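Local coordinates for thiamin pyrophosphokinase family protein (Enterococcus faecalis, PDB 3MEL) that probably transfers pyrophosphate from ATP to thiamine to make thiamine diphosphate, which is bound here together with magnesium, at residues 154-167 and 178-192. Residues are numbered along the deposited sequence; the frame is centred on the assembly and turned at random.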
loop_
_atom_site.group_PDB
_atom_site.type_symbol
_atom_site.label_atom_id
_atom_site.label_comp_id
_atom_site.label_asym_id
_atom_site.label_seq_id
_atom_site.Cartn_x
_atom_site.Cartn_y
_atom_site.Cartn_z
ATOM N N GLU A 154 9.375 -14.199 6.708
ATOM C CA GLU A 154 8.496 -15.231 7.262
ATOM C C GLU A 154 7.263 -15.539 6.407
ATOM O O GLU A 154 6.760 -16.665 6.424
ATOM C CB GLU A 154 8.039 -14.840 8.674
ATOM C CG GLU A 154 9.182 -14.470 9.614
ATOM C CD GLU A 154 8.748 -13.549 10.757
ATOM O OE1 GLU A 154 9.297 -13.706 11.878
ATOM O OE2 GLU A 154 7.872 -12.668 10.530
ATOM N N TYR A 155 6.774 -14.547 5.667
ATOM C CA TYR A 155 5.489 -14.671 4.996
ATOM C C TYR A 155 5.588 -14.604 3.479
ATOM O O TYR A 155 6.540 -14.057 2.936
ATOM C CB TYR A 155 4.518 -13.623 5.539
ATOM C CG TYR A 155 4.326 -13.731 7.041
ATOM C CD1 TYR A 155 3.632 -14.811 7.596
ATOM C CD2 TYR A 155 4.836 -12.768 7.905
ATOM C CE1 TYR A 155 3.457 -14.924 8.955
ATOM C CE2 TYR A 155 4.660 -12.872 9.275
ATOM C CZ TYR A 155 3.965 -13.955 9.793
ATOM O OH TYR A 155 3.789 -14.081 11.156
ATOM N N LEU A 156 4.607 -15.190 2.806
ATOM C CA LEU A 156 4.517 -15.157 1.355
ATOM C C LEU A 156 3.114 -14.678 0.961
ATOM O O LEU A 156 2.132 -14.982 1.625
ATOM C CB LEU A 156 4.798 -16.552 0.785
ATOM C CG LEU A 156 4.657 -16.813 -0.721
ATOM C CD1 LEU A 156 5.580 -15.922 -1.577
ATOM C CD2 LEU A 156 4.870 -18.286 -1.032
ATOM N N ALA A 157 3.008 -13.916 -0.112
ATOM C CA ALA A 157 1.714 -13.375 -0.480
ATOM C C ALA A 157 1.570 -13.305 -1.985
ATOM O O ALA A 157 2.510 -12.958 -2.709
ATOM C CB ALA A 157 1.529 -12.021 0.122
ATOM N N TYR A 158 0.392 -13.675 -2.457
ATOM C CA TYR A 158 0.053 -13.448 -3.846
ATOM C C TYR A 158 -1.010 -12.367 -3.914
ATOM O O TYR A 158 -2.185 -12.582 -3.594
ATOM C CB TYR A 158 -0.388 -14.737 -4.524
ATOM C CG TYR A 158 0.724 -15.757 -4.579
ATOM C CD1 TYR A 158 1.569 -15.836 -5.676
ATOM C CD2 TYR A 158 0.936 -16.633 -3.521
ATOM C CE1 TYR A 158 2.603 -16.766 -5.712
ATOM C CE2 TYR A 158 1.935 -17.553 -3.550
ATOM C CZ TYR A 158 2.772 -17.621 -4.644
ATOM O OH TYR A 158 3.776 -18.555 -4.650
ATOM N N CYS A 159 -0.555 -11.179 -4.289
ATOM C CA CYS A 159 -1.403 -10.009 -4.378
ATOM C C CYS A 159 -1.774 -9.822 -5.838
ATOM O O CYS A 159 -0.927 -9.494 -6.657
ATOM C CB CYS A 159 -0.636 -8.814 -3.838
ATOM S SG CYS A 159 -0.148 -9.048 -2.123
ATOM N N CYS A 160 -3.022 -10.108 -6.177
ATOM C CA CYS A 160 -3.482 -9.975 -7.550
ATOM C C CYS A 160 -3.888 -8.536 -7.804
ATOM O O CYS A 160 -4.883 -8.062 -7.250
ATOM C CB CYS A 160 -4.669 -10.899 -7.800
ATOM S SG CYS A 160 -4.289 -12.615 -7.449
ATOM N N LEU A 161 -3.123 -7.837 -8.631
ATOM C CA LEU A 161 -3.370 -6.426 -8.836
ATOM C C LEU A 161 -4.579 -6.223 -9.749
ATOM O O LEU A 161 -5.230 -5.151 -9.753
ATOM C CB LEU A 161 -2.125 -5.755 -9.398
ATOM C CG LEU A 161 -0.911 -5.914 -8.487
ATOM C CD1 LEU A 161 0.322 -5.320 -9.154
ATOM C CD2 LEU A 161 -1.183 -5.289 -7.116
ATOM N N THR A 162 -4.887 -7.273 -10.499
ATOM C CA THR A 162 -5.999 -7.261 -11.418
ATOM C C THR A 162 -6.751 -8.557 -11.258
ATOM O O THR A 162 -6.233 -9.494 -10.666
ATOM C CB THR A 162 -5.490 -7.265 -12.836
ATOM O OG1 THR A 162 -4.856 -8.522 -13.077
ATOM C CG2 THR A 162 -4.510 -6.135 -13.044
ATOM N N PRO A 163 -7.962 -8.637 -11.824
ATOM C CA PRO A 163 -8.581 -9.964 -11.840
ATOM C C PRO A 163 -7.589 -10.955 -12.459
ATOM O O PRO A 163 -7.069 -10.678 -13.549
ATOM C CB PRO A 163 -9.784 -9.787 -12.781
ATOM C CG PRO A 163 -9.955 -8.322 -12.965
ATOM C CD PRO A 163 -8.630 -7.688 -12.733
ATOM N N VAL A 164 -7.317 -12.068 -11.776
ATOM C CA VAL A 164 -6.427 -13.111 -12.305
ATOM C C VAL A 164 -7.226 -14.364 -12.693
ATOM O O VAL A 164 -8.288 -14.621 -12.145
ATOM C CB VAL A 164 -5.273 -13.452 -11.308
ATOM C CG1 VAL A 164 -4.745 -14.860 -11.526
ATOM C CG2 VAL A 164 -4.155 -12.457 -11.432
ATOM N N GLU A 165 -6.713 -15.129 -13.652
ATOM C CA GLU A 165 -7.378 -16.346 -14.102
ATOM C C GLU A 165 -6.520 -17.602 -13.939
ATOM O O GLU A 165 -5.313 -17.582 -14.201
ATOM C CB GLU A 165 -7.806 -16.213 -15.555
ATOM C CG GLU A 165 -9.150 -15.539 -15.742
ATOM C CD GLU A 165 -9.518 -15.419 -17.209
ATOM O OE1 GLU A 165 -8.685 -15.823 -18.058
ATOM O OE2 GLU A 165 -10.633 -14.922 -17.511
ATOM N N ASN A 166 -7.165 -18.695 -13.519
ATOM C CA ASN A 166 -6.524 -20.002 -13.387
ATOM C C ASN A 166 -5.274 -19.894 -12.537
ATOM O O ASN A 166 -4.171 -20.151 -13.007
ATOM C CB ASN A 166 -6.208 -20.593 -14.772
ATOM C CG ASN A 166 -5.780 -22.052 -14.715
ATOM O OD1 ASN A 166 -6.252 -22.832 -13.880
ATOM N ND2 ASN A 166 -4.874 -22.428 -15.613
ATOM N N LEU A 167 -5.443 -19.500 -11.282
ATOM C CA LEU A 167 -4.300 -19.326 -10.395
ATOM C C LEU A 167 -4.037 -20.585 -9.578
ATOM O O LEU A 167 -4.768 -20.871 -8.620
ATOM C CB LEU A 167 -4.499 -18.121 -9.464
ATOM C CG LEU A 167 -3.425 -17.948 -8.387
ATOM C CD1 LEU A 167 -2.052 -17.951 -8.999
ATOM C CD2 LEU A 167 -3.647 -16.701 -7.586
ATOM N N ASN A 178 -6.318 -23.780 -9.761
ATOM C CA ASN A 178 -7.180 -23.422 -10.881
ATOM C C ASN A 178 -8.162 -22.308 -10.500
ATOM O O ASN A 178 -9.275 -22.216 -11.032
ATOM C CB ASN A 178 -7.908 -24.665 -11.384
ATOM C CG ASN A 178 -6.949 -25.742 -11.876
ATOM O OD1 ASN A 178 -6.346 -25.601 -12.945
ATOM N ND2 ASN A 178 -6.801 -26.824 -11.100
ATOM N N GLN A 179 -7.714 -21.457 -9.581
ATOM C CA GLN A 179 -8.533 -20.420 -8.967
ATOM C C GLN A 179 -8.795 -19.241 -9.890
ATOM O O GLN A 179 -7.857 -18.641 -10.413
ATOM C CB GLN A 179 -7.817 -19.893 -7.730
ATOM C CG GLN A 179 -8.603 -18.890 -6.945
ATOM C CD GLN A 179 -9.859 -19.502 -6.377
ATOM O OE1 GLN A 179 -9.806 -20.230 -5.385
ATOM N NE2 GLN A 179 -10.999 -19.228 -7.013
ATOM N N ASP A 180 -10.063 -18.896 -10.091
ATOM C CA ASP A 180 -10.371 -17.626 -10.738
ATOM C C ASP A 180 -10.495 -16.561 -9.656
ATOM O O ASP A 180 -11.073 -16.802 -8.598
ATOM C CB ASP A 180 -11.630 -17.703 -11.604
ATOM C CG ASP A 180 -11.352 -18.261 -12.990
ATOM O OD1 ASP A 180 -10.196 -18.661 -13.258
ATOM O OD2 ASP A 180 -12.288 -18.301 -13.818
ATOM N N VAL A 181 -9.895 -15.406 -9.921
ATOM C CA VAL A 181 -9.849 -14.293 -8.982
ATOM C C VAL A 181 -10.486 -13.117 -9.712
ATOM O O VAL A 181 -9.849 -12.490 -10.549
ATOM C CB VAL A 181 -8.379 -13.956 -8.582
ATOM C CG1 VAL A 181 -8.321 -12.778 -7.638
ATOM C CG2 VAL A 181 -7.711 -15.151 -7.940
ATOM N N PRO A 182 -11.752 -12.818 -9.390
ATOM C CA PRO A 182 -12.648 -11.944 -10.162
ATOM C C PRO A 182 -12.315 -10.454 -10.046
ATOM O O PRO A 182 -12.780 -9.658 -10.853
ATOM C CB PRO A 182 -14.024 -12.217 -9.538
ATOM C CG PRO A 182 -13.802 -13.303 -8.486
ATOM C CD PRO A 182 -12.369 -13.220 -8.119
ATOM N N TYR A 183 -11.508 -10.094 -9.057
ATOM C CA TYR A 183 -11.155 -8.709 -8.807
ATOM C C TYR A 183 -9.912 -8.702 -7.911
ATOM O O TYR A 183 -9.567 -9.722 -7.335
ATOM C CB TYR A 183 -12.334 -8.010 -8.124
ATOM C CG TYR A 183 -12.897 -8.820 -6.994
ATOM C CD1 TYR A 183 -12.342 -8.740 -5.730
ATOM C CD2 TYR A 183 -13.952 -9.705 -7.196
ATOM C CE1 TYR A 183 -12.828 -9.495 -4.689
ATOM C CE2 TYR A 183 -14.448 -10.471 -6.155
ATOM C CZ TYR A 183 -13.880 -10.354 -4.906
ATOM O OH TYR A 183 -14.335 -11.090 -3.847
ATOM N N PRO A 184 -9.235 -7.557 -7.795
ATOM C CA PRO A 184 -8.068 -7.476 -6.911
ATOM C C PRO A 184 -8.232 -8.210 -5.569
ATOM O O PRO A 184 -9.158 -7.959 -4.813
ATOM C CB PRO A 184 -7.919 -5.973 -6.698
ATOM C CG PRO A 184 -8.412 -5.375 -7.980
ATOM C CD PRO A 184 -9.448 -6.301 -8.538
ATOM N N THR A 185 -7.310 -9.115 -5.272
ATOM C CA THR A 185 -7.387 -9.928 -4.055
ATOM C C THR A 185 -5.995 -10.191 -3.510
ATOM O O THR A 185 -5.095 -10.580 -4.255
ATOM C CB THR A 185 -8.052 -11.292 -4.323
ATOM O OG1 THR A 185 -9.372 -11.090 -4.842
ATOM C CG2 THR A 185 -8.117 -12.098 -3.044
ATOM N N SER A 186 -5.823 -9.985 -2.210
ATOM C CA SER A 186 -4.513 -10.141 -1.593
ATOM C C SER A 186 -4.475 -11.394 -0.747
ATOM O O SER A 186 -4.891 -11.375 0.411
ATOM C CB SER A 186 -4.179 -8.926 -0.724
ATOM O OG SER A 186 -2.886 -9.038 -0.159
ATOM N N TYR A 187 -3.986 -12.486 -1.332
ATOM C CA TYR A 187 -3.756 -13.707 -0.573
ATOM C C TYR A 187 -2.450 -13.589 0.220
ATOM O O TYR A 187 -1.364 -13.945 -0.250
ATOM C CB TYR A 187 -3.710 -14.921 -1.482
ATOM C CG TYR A 187 -4.911 -15.101 -2.370
ATOM C CD1 TYR A 187 -6.031 -15.809 -1.924
ATOM C CD2 TYR A 187 -4.910 -14.608 -3.666
ATOM C CE1 TYR A 187 -7.124 -15.996 -2.743
ATOM C CE2 TYR A 187 -5.981 -14.793 -4.492
ATOM C CZ TYR A 187 -7.095 -15.481 -4.033
ATOM O OH TYR A 187 -8.179 -15.659 -4.874
ATOM N N ALA A 188 -2.594 -13.090 1.438
ATOM C CA ALA A 188 -1.484 -12.700 2.267
ATOM C C ALA A 188 -1.303 -13.697 3.388
ATOM O O ALA A 188 -2.149 -14.555 3.597
ATOM C CB ALA A 188 -1.745 -11.330 2.828
ATOM N N SER A 189 -0.181 -13.588 4.092
ATOM C CA SER A 189 0.125 -14.440 5.250
ATOM C C SER A 189 0.261 -15.927 4.921
ATOM O O SER A 189 0.177 -16.778 5.790
ATOM C CB SER A 189 -0.879 -14.213 6.381
ATOM O OG SER A 189 -1.042 -12.817 6.623
ATOM N N ASN A 190 0.497 -16.231 3.657
ATOM C CA ASN A 190 0.925 -17.566 3.286
ATOM C C ASN A 190 2.358 -17.809 3.790
ATOM O O ASN A 190 3.053 -16.869 4.155
ATOM C CB ASN A 190 0.835 -17.735 1.771
ATOM C CG ASN A 190 0.703 -19.170 1.367
ATOM O OD1 ASN A 190 1.003 -20.062 2.152
ATOM N ND2 ASN A 190 0.247 -19.411 0.143
ATOM N N GLU A 191 2.791 -19.068 3.836
ATOM C CA GLU A 191 4.148 -19.405 4.278
ATOM C C GLU A 191 4.837 -20.399 3.347
ATOM O O GLU A 191 4.192 -21.159 2.624
ATOM C CB GLU A 191 4.147 -19.964 5.697
ATOM C CG GLU A 191 3.675 -19.007 6.763
ATOM C CD GLU A 191 3.600 -19.666 8.133
ATOM O OE1 GLU A 191 4.169 -20.761 8.294
ATOM O OE2 GLU A 191 2.982 -19.100 9.058
ATOM N N PHE A 192 6.164 -20.365 3.363
ATOM C CA PHE A 192 6.967 -21.348 2.662
ATOM C C PHE A 192 7.017 -22.615 3.495
ATOM O O PHE A 192 7.140 -22.550 4.721
ATOM C CB PHE A 192 8.385 -20.830 2.474
ATOM C CG PHE A 192 8.514 -19.802 1.396
ATOM C CD1 PHE A 192 8.722 -20.187 0.077
ATOM C CD2 PHE A 192 8.427 -18.445 1.692
ATOM C CE1 PHE A 192 8.844 -19.245 -0.924
ATOM C CE2 PHE A 192 8.548 -17.494 0.691
ATOM C CZ PHE A 192 8.752 -17.894 -0.618
#
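Two antiparallel strands in the part of the chain assigned to the vitamin B1 binding domain, 155-160 and 185-190, the latter outermost in this chain's sheet, form one margin of the large mixed sheet, and the pairing resumes past the loops 161-163 and 182-184, between 164-167 and 179-181. The N-to-C directions of 155-160 and 185-188 are 175° apart. Tyr-158 and Tyr-187 make a hydrogen-bonded pair, N of Tyr-158 to O of Tyr-187 at 2.8 Å, and a beta bulge shifts the register by one between this pair and that of Leu-156 with Asn-190. The side chain of the same Leu-156 meets Phe-192 at about a right angle: with CG anti to the backbone N (chi1 175°), its CD2 sits over one face of the ring, 4.1 Å from the centroid, in a CH-pi contact, while CD1 touches CZ. Ala-197 of strand 196-200 packs on both residues, joining this edge to the three-stranded sheet. The Tyr-187 ring is approached differently. Its edge, at CE2, takes SG of Cys-160 at 4.0 Å, a sulfur-aromatic contact, and O of Tyr-158 also lies in the ring plane. SG further touches CG1 of Val-181, and CD2 of Leu-167 reaches both CG2 of Val-181 and the Tyr-187 ring, so the apolar cluster links the two ladders. On the other face of the sheet, Ser-186 turns its OG to O of Asp-107 in the second subunit, whose Arg-105 makes a cation-pi contact with Tyr-155; this strand edge thus helps form the dimer interface. Beyond Val-164, a G1 bulge sets Asn-166 and Leu-167 both opposite Gln-179. N of Leu-167 bonds to O of Gln-179 at 2.7 Å, whereas N of Asn-166 goes to the Asp-180 side chain, meeting OD1 nearly along its C-O axis at 3.0 Å.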